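Local coordinates for uncharacterized protein AsqI (Emericella nidulans, PDB 5YY3) that catalyses the zinc-dependent ring contraction of 4'-methoxycyclopenin to 4'-methoxyviridicatin, releasing methyl isocyanate, in aspoquinolone biosynthesis, at residues M571-F576 and T639-Y644; L427-Q432 and G442-F447; E226-C231 and L563-V568. All coordinates share one frame; numbering follows the deposited sequence.

Interactions 1 and 2 belong to the same β-sheet, their centres 9 Å apart: strand 636-644 runs parallel to strand 443-449, and Lys642 N bonds to Gly442 O at 2.7 Å. Tyr644 OH and His443 ND1, also 2.7 Å apart, add a side-chain bond. Interaction 3 joins this sheet domain to helix 210-231, which carries the zinc ligand His218 upstream of the contact. Its centre lies 11 Å from that of interaction 1, which it meets through Met571 SD and Cys231 SG, 3.5 Å apart, and 14 Å from that of interaction 2, where Thr446 OG1 bonds to Val565 O. All three contacts lie away from the zinc site itself.

Interaction 1: residues M571-F576 and T639-Y644; sequences MPFVAF and TTFKIY
Residues Met571-Phe576 and Thr639-Tyr644 pair as antiparallel neighbours, their axes 4.5 Å apart at closest approach, with Met571-Ile643, Phe573-Phe641 and Ala575-Thr639 as the hydrogen-bonded pairs. Each of these pairs exchanges two N-H...O bonds. Phe573 N reaches Phe641 O at 2.8 Å in an almost straight bond, and Ala575 N meets Thr639 O just as directly at 2.7 Å.

The side chains of these six residues share one face of the sheet. Phe641 has its CG tucked between the backbone N and the carbonyl carbon (chi1 67°), which swings the ring across to the partner strand. There Phe573 CB sits over the ring, off centre toward the rim and only 3.4 Å from Phe641 CZ, a CH-π contact; the Ala575 N lies at the ring's edge, in its plane. The Phe573 ring is turned 35° against the Phe641 ring, the two meeting obliquely. Over the centre of the Phe573 ring lies the Ile643 CD1 methyl, 3.9 Å from the Phe573 ring centroid. Farther along, Ala575 CB touches Thr639 CG2 at 3.9 Å. On the reverse face, Thr640 CG2 lies against Phe573 O at 3.1 Å, while the aliphatic start of Lys642 runs by Pro572 before its chain leads off.

Strand 487-497 flanks strand 571-580 on its other edge, and Ile444 packs against both Phe641 and Ile643. Six backbone bonds fix the register and use the N-H and C=O groups of the three hydrogen-bonded pairs. The face of Phe573, Phe641 and Ile643 is held mainly by carbon-to-ring contacts, whereas Thr640 and Lys642 lie on the other face with Pro572 and Val574.

Interaction 2: residues L427-Q432 and G442-F447; sequences LVVRLQ and GHITTF
Val429 and Gly442 make the one direct backbone hydrogen bond between Leu427-Gln432 and Gly442-Phe447: Gly442 N gives to Val429 O at 3.0 Å, but the bond is weak, bent to 124° at the hydrogen. Gly442 CA lies 3.2 Å from Val429 O, so N and CA of the glycine both approach this one oxygen, CA through a C-H...O contact. The positive phi of Gly442 suits a residue without a side chain, and it lets the chain turn into the strand that follows.

A second polar link runs through water. One molecule accepts from Leu431 N at 3.0 Å and donates to His443 O at 2.9 Å, bridging the two backbones where Leu431 N and His443 O stand too far apart to bond directly.

Apolar contacts do the rest. Ile444 touches strand 427-431 with two of its branches. Its CG1 lies between the backbone N and the carbonyl carbon (chi1 61°), sending Ile444 CD1 to Val429 CG1 at 3.8 Å, while Ile444 CG2 rests on the Arg430-Leu431 peptide, 3.6 Å from Arg430 C. From the other strand Leu431 reaches over beside Ile444: its CG passes His443 O, and Leu431 CD2 ends 4.0 Å from Thr445 N. Arg430 leads away from the contact and forms a salt bridge with Glu468.

The two strands run at 51° to each other and are not paired directly; each pairs antiparallel with the long broken strand 461-475, and strand 443-449 also runs parallel to strand 636-644. Leu427 and Val429 lean on Ala575 of strand 571-580, and Ile444 lies against Leu563 in the loop before it. The contact thus bridges two partners of strand 461-475, beside strands 571-580 and 636-644.

Interaction 3: residues E226-C231 and L563-V568; sequences ETESLC and LPVGKV
Glu228 on the last turns of helix 210-231 reaches across to Val565 in the loop 563-568. From CB the chain leaves with CG anti to the backbone N (chi1 -167°), then bends sharply at chi2 (82°), which turns the carboxylate toward the loop. Glu228 CD comes to 3.7 Å from Val565 CG1. At the tip the oxygens divide the work: Glu228 OE1 receives Val565 N at 3.1 Å, the N-H arriving from above the carboxylate plane, 39° out of it, and a water lies 2.8 Å from the same Glu228 OE1 and close to Leu563 O. Glu228 OE2 presses on Val565 CB at 3.2 Å and is hydrogen-bonded to Tyr175 OH, so the buried carboxylate is gripped from two sides of the sequence.

One turn on, Cys231 CB packs on Val565 CG1 at 3.4 Å, and Cys231 SG takes a weak, long bond from Gly566 N at 3.5 Å. Thr227 CG2 rests against Pro564 CG at 3.8 Å. The extended Lys567 lays its methylenes along the Leu230 and Cys231 carbonyls, with Lys567 CG 3.4 Å from Cys231 O. Arg645 NH1 bonds to both Cys231 O and Gly566 O, tying the helix and the loop together.

The helix lies in the domain that binds copper in hemocyanins and zinc here, the loop in the Ig-like one. This is consistent with an interdomain interface of a hemocyanin-like protein, in which the last turns of a helix that carries the zinc ligand His218 are seated against a loop of the β-domain.

Interaction 1: residues M571-F576 and T639-Y644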
loop_
_atom_site.group_PDB
_atom_site.type_symbol
_atom_site.label_atom_id
_atom_site.label_comp_id
_atom_site.label_asym_id
_atom_site.label_seq_id
_atom_site.Cartn_x
_atom_site.Cartn_y
_atom_site.Cartn_z
ATOM N N MET A 571 19.891 6.931 -2.842
ATOM C CA MET A 571 19.990 5.628 -3.490
ATOM C C MET A 571 21.383 5.408 -4.057
ATOM O O MET A 571 21.944 6.290 -4.706
ATOM C CB MET A 571 18.936 5.508 -4.583
ATOM C CG MET A 571 18.946 4.196 -5.343
ATOM S SD MET A 571 17.601 4.186 -6.538
ATOM C CE MET A 571 17.927 2.679 -7.473
ATOM N N PRO A 572 21.959 4.227 -3.805
ATOM C CA PRO A 572 23.334 3.995 -4.271
ATOM C C PRO A 572 23.427 3.679 -5.765
ATOM O O PRO A 572 22.713 2.825 -6.283
ATOM C CB PRO A 572 23.806 2.806 -3.410
ATOM C CG PRO A 572 22.568 2.148 -2.937
ATOM C CD PRO A 572 21.506 3.209 -2.839
ATOM N N PHE A 573 24.313 4.402 -6.448
ATOM C CA PHE A 573 24.617 4.143 -7.852
ATOM C C PHE A 573 26.114 3.943 -8.019
ATOM O O PHE A 573 26.892 4.274 -7.134
ATOM C CB PHE A 573 24.142 5.294 -8.740
ATOM C CG PHE A 573 22.663 5.294 -8.999
ATOM C CD1 PHE A 573 21.763 5.560 -7.973
ATOM C CD2 PHE A 573 22.169 5.059 -10.277
ATOM C CE1 PHE A 573 20.389 5.575 -8.204
ATOM C CE2 PHE A 573 20.800 5.069 -10.514
ATOM C CZ PHE A 573 19.901 5.327 -9.462
ATOM N N VAL A 574 26.526 3.402 -9.153
ATOM C CA VAL A 574 27.948 3.301 -9.447
ATOM C C VAL A 574 28.264 4.112 -10.698
ATOM O O VAL A 574 27.516 4.062 -11.681
ATOM C CB VAL A 574 28.383 1.835 -9.648
ATOM C CG1 VAL A 574 29.846 1.761 -10.087
ATOM C CG2 VAL A 574 28.155 1.039 -8.367
ATOM N N ALA A 575 29.341 4.886 -10.646
ATOM C CA ALA A 575 29.824 5.603 -11.817
ATOM C C ALA A 575 30.988 4.845 -12.419
ATOM O O ALA A 575 31.814 4.300 -11.703
ATOM C CB ALA A 575 30.236 7.009 -11.468
ATOM N N PHE A 576 31.030 4.811 -13.745
ATOM C CA PHE A 576 32.028 4.073 -14.493
ATOM C C PHE A 576 32.615 5.004 -15.542
ATOM O O PHE A 576 31.880 5.730 -16.217
ATOM C CB PHE A 576 31.393 2.829 -15.135
ATOM C CG PHE A 576 32.177 2.249 -16.281
ATOM C CD1 PHE A 576 31.999 2.722 -17.575
ATOM C CD2 PHE A 576 33.056 1.198 -16.075
ATOM C CE1 PHE A 576 32.689 2.179 -18.629
ATOM C CE2 PHE A 576 33.759 0.646 -17.135
ATOM C CZ PHE A 576 33.578 1.136 -18.408
ATOM N N THR A 639 33.341 4.475 -9.127
ATOM C CA THR A 639 33.142 5.065 -7.823
ATOM C C THR A 639 31.661 5.026 -7.480
ATOM O O THR A 639 30.811 5.084 -8.367
ATOM C CB THR A 639 33.681 6.512 -7.779
ATOM O OG1 THR A 639 33.736 6.968 -6.423
ATOM C CG2 THR A 639 32.775 7.436 -8.559
ATOM N N THR A 640 31.342 4.906 -6.199
ATOM C CA THR A 640 29.941 4.888 -5.795
ATOM C C THR A 640 29.493 6.316 -5.469
ATOM O O THR A 640 30.293 7.143 -5.074
ATOM C CB THR A 640 29.710 3.940 -4.594
ATOM O OG1 THR A 640 30.330 2.680 -4.865
ATOM C CG2 THR A 640 28.209 3.676 -4.379
ATOM N N PHE A 641 28.220 6.613 -5.693
ATOM C CA PHE A 641 27.628 7.876 -5.274
ATOM C C PHE A 641 26.167 7.612 -4.960
ATOM O O PHE A 641 25.647 6.543 -5.249
ATOM C CB PHE A 641 27.763 8.962 -6.348
ATOM C CG PHE A 641 26.963 8.693 -7.603
ATOM C CD1 PHE A 641 27.410 7.776 -8.543
ATOM C CD2 PHE A 641 25.781 9.375 -7.856
ATOM C CE1 PHE A 641 26.685 7.530 -9.702
ATOM C CE2 PHE A 641 25.064 9.139 -9.017
ATOM C CZ PHE A 641 25.518 8.218 -9.933
ATOM N N LYS A 642 25.500 8.591 -4.377
ATOM C CA LYS A 642 24.118 8.405 -4.019
ATOM C C LYS A 642 23.275 9.527 -4.596
ATOM O O LYS A 642 23.687 10.693 -4.626
ATOM C CB LYS A 642 23.959 8.337 -2.494
ATOM C CG LYS A 642 24.527 7.061 -1.852
ATOM C CD LYS A 642 24.167 7.001 -0.360
ATOM C CE LYS A 642 25.030 6.015 0.408
ATOM N NZ LYS A 642 24.518 5.809 1.799
ATOM N N ILE A 643 22.093 9.164 -5.069
ATOM C CA ILE A 643 21.102 10.146 -5.485
ATOM C C ILE A 643 19.972 10.218 -4.462
ATOM O O ILE A 643 19.382 9.195 -4.105
ATOM C CB ILE A 643 20.537 9.812 -6.870
ATOM C CG1 ILE A 643 21.695 9.643 -7.849
ATOM C CG2 ILE A 643 19.596 10.894 -7.336
ATOM C CD1 ILE A 643 21.253 9.252 -9.228
ATOM N N TYR A 644 19.692 11.442 -4.016
ATOM C CA TYR A 644 18.670 11.748 -3.017
ATOM C C TYR A 644 17.457 12.403 -3.661
ATOM O O TYR A 644 17.570 13.394 -4.387
ATOM C CB TYR A 644 19.222 12.689 -1.933
ATOM C CG TYR A 644 20.308 12.088 -1.068
ATOM C CD1 TYR A 644 21.591 11.886 -1.572
ATOM C CD2 TYR A 644 20.056 11.740 0.264
ATOM C CE1 TYR A 644 22.589 11.329 -0.781
ATOM C CE2 TYR A 644 21.040 11.185 1.059
ATOM C CZ TYR A 644 22.306 10.983 0.532
ATOM O OH TYR A 644 23.293 10.434 1.313
#

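Interaction 2: residues L427-Q432 and G442-F447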
loop_
_atom_site.group_PDB
_atom_site.type_symbol
_atom_site.label_atom_id
_atom_site.label_comp_id
_atom_site.label_asym_id
_atom_site.label_seq_id
_atom_site.Cartn_x
_atom_site.Cartn_y
_atom_site.Cartn_z
ATOM N N LEU A 427 37.468 9.171 -9.731
ATOM C CA LEU A 427 36.223 9.572 -10.362
ATOM C C LEU A 427 35.265 10.101 -9.302
ATOM O O LEU A 427 35.044 9.455 -8.283
ATOM C CB LEU A 427 35.594 8.391 -11.115
ATOM C CG LEU A 427 34.245 8.640 -11.789
ATOM C CD1 LEU A 427 34.380 9.755 -12.811
ATOM C CD2 LEU A 427 33.732 7.358 -12.446
ATOM N N VAL A 428 34.709 11.282 -9.537
ATOM C CA VAL A 428 33.749 11.854 -8.617
ATOM C C VAL A 428 32.492 12.373 -9.363
ATOM O O VAL A 428 32.597 12.942 -10.455
ATOM C CB VAL A 428 34.390 13.004 -7.787
ATOM C CG1 VAL A 428 33.399 13.581 -6.816
ATOM C CG2 VAL A 428 35.621 12.508 -7.021
ATOM N N VAL A 429 31.312 12.154 -8.783
ATOM C CA VAL A 429 30.093 12.855 -9.210
ATOM C C VAL A 429 29.647 13.772 -8.056
ATOM O O VAL A 429 29.493 13.297 -6.926
ATOM C CB VAL A 429 28.953 11.854 -9.602
ATOM C CG1 VAL A 429 27.754 12.585 -10.186
ATOM C CG2 VAL A 429 29.474 10.818 -10.607
ATOM N N ARG A 430 29.479 15.072 -8.324
ATOM C CA ARG A 430 29.226 16.078 -7.268
ATOM C C ARG A 430 28.188 17.080 -7.665
ATOM O O ARG A 430 28.009 17.337 -8.845
ATOM C CB ARG A 430 30.446 16.961 -6.956
ATOM C CG ARG A 430 31.789 16.410 -7.177
ATOM C CD ARG A 430 32.803 17.252 -6.407
ATOM N NE ARG A 430 33.420 18.331 -7.163
ATOM C CZ ARG A 430 34.525 18.935 -6.747
ATOM N NH1 ARG A 430 35.060 18.561 -5.592
ATOM N NH2 ARG A 430 35.093 19.904 -7.459
ATOM N N LEU A 431 27.615 17.754 -6.677
ATOM C CA LEU A 431 26.882 18.985 -6.931
ATOM C C LEU A 431 27.840 20.067 -7.424
ATOM O O LEU A 431 29.037 20.055 -7.116
ATOM C CB LEU A 431 26.172 19.467 -5.666
ATOM C CG LEU A 431 25.051 18.589 -5.114
ATOM C CD1 LEU A 431 24.664 19.058 -3.718
ATOM C CD2 LEU A 431 23.850 18.650 -6.054
ATOM N N GLN A 432 27.311 21.004 -8.196
ATOM C CA GLN A 432 28.107 22.140 -8.597
ATOM C C GLN A 432 28.211 23.121 -7.432
ATOM O O GLN A 432 29.269 23.700 -7.186
ATOM C CB GLN A 432 27.502 22.815 -9.813
ATOM C CG GLN A 432 27.720 22.068 -11.102
ATOM C CD GLN A 432 27.219 22.871 -12.269
ATOM O OE1 GLN A 432 27.464 24.080 -12.354
ATOM N NE2 GLN A 432 26.478 22.223 -13.159
ATOM N N GLY A 442 29.812 12.934 -3.992
ATOM C CA GLY A 442 29.064 11.707 -4.223
ATOM C C GLY A 442 27.676 11.715 -3.614
ATOM O O GLY A 442 27.049 10.675 -3.498
ATOM N N HIS A 443 27.189 12.884 -3.216
ATOM C CA HIS A 443 25.814 13.008 -2.731
ATOM C C HIS A 443 25.131 14.096 -3.535
ATOM O O HIS A 443 25.369 15.291 -3.312
ATOM C CB HIS A 443 25.756 13.315 -1.219
ATOM C CG HIS A 443 26.388 12.251 -0.369
ATOM N ND1 HIS A 443 25.650 11.378 0.404
ATOM C CD2 HIS A 443 27.685 11.893 -0.208
ATOM C CE1 HIS A 443 26.467 10.535 1.012
ATOM N NE2 HIS A 443 27.708 10.823 0.656
ATOM N N ILE A 444 24.293 13.678 -4.484
ATOM C CA ILE A 444 23.628 14.626 -5.365
ATOM C C ILE A 444 22.094 14.525 -5.263
ATOM O O ILE A 444 21.546 13.634 -4.591
ATOM C CB ILE A 444 24.100 14.433 -6.818
ATOM C CG1 ILE A 444 23.767 13.031 -7.328
ATOM C CG2 ILE A 444 25.623 14.676 -6.917
ATOM C CD1 ILE A 444 24.253 12.773 -8.771
ATOM N N THR A 445 21.405 15.446 -5.927
ATOM C CA THR A 445 20.014 15.718 -5.583
ATOM C C THR A 445 19.059 15.916 -6.777
ATOM O O THR A 445 19.344 16.656 -7.721
ATOM C CB THR A 445 19.950 16.962 -4.692
ATOM O OG1 THR A 445 20.905 16.811 -3.645
ATOM C CG2 THR A 445 18.569 17.132 -4.086
ATOM N N THR A 446 17.921 15.245 -6.706
ATOM C CA THR A 446 16.835 15.467 -7.640
ATOM C C THR A 446 15.670 16.093 -6.891
ATOM O O THR A 446 15.629 16.069 -5.656
ATOM C CB THR A 446 16.378 14.169 -8.276
ATOM O OG1 THR A 446 15.812 13.333 -7.261
ATOM C CG2 THR A 446 17.563 13.454 -8.937
ATOM N N PHE A 447 14.720 16.646 -7.628
ATOM C CA PHE A 447 13.520 17.183 -7.011
ATOM C C PHE A 447 12.302 16.899 -7.883
ATOM O O PHE A 447 12.405 16.737 -9.105
ATOM C CB PHE A 447 13.660 18.688 -6.744
ATOM C CG PHE A 447 14.139 19.491 -7.931
ATOM C CD1 PHE A 447 13.242 19.946 -8.890
ATOM C CD2 PHE A 447 15.480 19.822 -8.067
ATOM C CE1 PHE A 447 13.682 20.702 -9.983
ATOM C CE2 PHE A 447 15.921 20.578 -9.148
ATOM C CZ PHE A 447 15.018 21.011 -10.112
HETATM O O HOH W 1 28.017 16.195 -4.172
#

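Interaction 3: residues E226-C231 and L563-V568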
loop_
_atom_site.group_PDB
_atom_site.type_symbol
_atom_site.label_atom_id
_atom_site.label_comp_id
_atom_site.label_asym_id
_atom_site.label_seq_id
_atom_site.Cartn_x
_atom_site.Cartn_y
_atom_site.Cartn_z
ATOM N N GLU A 226 13.494 1.611 -16.395
ATOM C CA GLU A 226 13.521 0.528 -15.434
ATOM C C GLU A 226 14.217 0.988 -14.170
ATOM O O GLU A 226 13.776 0.680 -13.068
ATOM C CB GLU A 226 14.207 -0.697 -16.026
ATOM C CG GLU A 226 13.295 -1.475 -16.962
ATOM C CD GLU A 226 13.672 -2.940 -17.050
ATOM O OE1 GLU A 226 14.823 -3.244 -17.432
ATOM O OE2 GLU A 226 12.819 -3.795 -16.741
ATOM N N THR A 227 15.305 1.740 -14.328
ATOM C CA THR A 227 16.010 2.281 -13.173
ATOM C C THR A 227 15.096 3.236 -12.398
ATOM O O THR A 227 15.103 3.254 -11.166
ATOM C CB THR A 227 17.301 2.999 -13.605
ATOM O OG1 THR A 227 18.188 2.039 -14.205
ATOM C CG2 THR A 227 17.989 3.664 -12.419
ATOM N N GLU A 228 14.308 4.025 -13.122
ATOM C CA GLU A 228 13.381 4.961 -12.491
ATOM C C GLU A 228 12.339 4.175 -11.703
ATOM O O GLU A 228 11.940 4.569 -10.597
ATOM C CB GLU A 228 12.697 5.848 -13.530
ATOM C CG GLU A 228 11.972 7.047 -12.939
ATOM C CD GLU A 228 12.907 8.215 -12.653
ATOM O OE1 GLU A 228 14.143 8.055 -12.806
ATOM O OE2 GLU A 228 12.401 9.303 -12.282
ATOM N N SER A 229 11.900 3.064 -12.284
ATOM C CA SER A 229 11.026 2.124 -11.596
ATOM C C SER A 229 11.602 1.634 -10.249
ATOM O O SER A 229 10.906 1.613 -9.243
ATOM C CB SER A 229 10.738 0.933 -12.504
ATOM O OG SER A 229 9.518 0.312 -12.125
ATOM N N LEU A 230 12.872 1.247 -10.237
ATOM C CA LEU A 230 13.499 0.739 -9.031
ATOM C C LEU A 230 13.563 1.783 -7.922
ATOM O O LEU A 230 13.561 1.444 -6.736
ATOM C CB LEU A 230 14.908 0.242 -9.342
ATOM C CG LEU A 230 15.103 -1.268 -9.349
ATOM C CD1 LEU A 230 13.948 -1.924 -10.050
ATOM C CD2 LEU A 230 16.411 -1.609 -10.037
ATOM N N CYS A 231 13.631 3.052 -8.308
ATOM C CA CYS A 231 13.738 4.126 -7.334
ATOM C C CYS A 231 12.478 4.202 -6.463
ATOM O O CYS A 231 12.540 4.513 -5.272
ATOM C CB CYS A 231 13.991 5.453 -8.048
ATOM S SG CYS A 231 15.524 5.476 -9.033
ATOM N N LEU A 563 19.365 12.524 -14.402
ATOM C CA LEU A 563 19.564 11.709 -13.210
ATOM C C LEU A 563 18.338 10.858 -12.919
ATOM O O LEU A 563 17.221 11.368 -12.941
ATOM C CB LEU A 563 19.880 12.604 -12.010
ATOM C CG LEU A 563 21.284 12.757 -11.437
ATOM C CD1 LEU A 563 22.339 12.736 -12.496
ATOM C CD2 LEU A 563 21.357 14.034 -10.623
ATOM N N PRO A 564 18.538 9.561 -12.643
ATOM C CA PRO A 564 17.447 8.803 -12.028
ATOM C C PRO A 564 16.970 9.528 -10.777
ATOM O O PRO A 564 17.790 10.155 -10.130
ATOM C CB PRO A 564 18.098 7.466 -11.690
ATOM C CG PRO A 564 19.169 7.313 -12.747
ATOM C CD PRO A 564 19.697 8.709 -12.958
ATOM N N VAL A 565 15.680 9.463 -10.467
ATOM C CA VAL A 565 15.094 10.248 -9.384
ATOM C C VAL A 565 15.732 9.932 -8.003
ATOM O O VAL A 565 15.841 10.815 -7.149
ATOM C CB VAL A 565 13.547 10.043 -9.341
ATOM C CG1 VAL A 565 13.182 8.600 -9.027
ATOM C CG2 VAL A 565 12.868 11.003 -8.357
ATOM N N GLY A 566 16.177 8.692 -7.800
ATOM C CA GLY A 566 16.807 8.310 -6.550
ATOM C C GLY A 566 15.821 8.019 -5.434
ATOM O O GLY A 566 14.618 7.873 -5.669
ATOM N N LYS A 567 16.328 7.928 -4.205
ATOM C CA LYS A 567 15.471 7.703 -3.034
ATOM C C LYS A 567 15.671 8.776 -1.979
ATOM O O LYS A 567 16.732 9.401 -1.920
ATOM C CB LYS A 567 15.743 6.323 -2.448
ATOM C CG LYS A 567 15.239 5.198 -3.349
ATOM C CD LYS A 567 15.810 3.856 -2.931
ATOM C CE LYS A 567 15.012 2.718 -3.530
ATOM N NZ LYS A 567 15.474 1.429 -2.952
ATOM N N VAL A 568 14.654 8.993 -1.143
ATOM C CA VAL A 568 14.715 10.045 -0.118
ATOM C C VAL A 568 15.965 9.882 0.751
ATOM O O VAL A 568 16.670 10.860 1.032
ATOM C CB VAL A 568 13.446 10.043 0.768
ATOM C CG1 VAL A 568 13.618 10.985 1.995
ATOM C CG2 VAL A 568 12.218 10.441 -0.066
HETATM O O HOH W 2 15.039 10.155 -14.408
#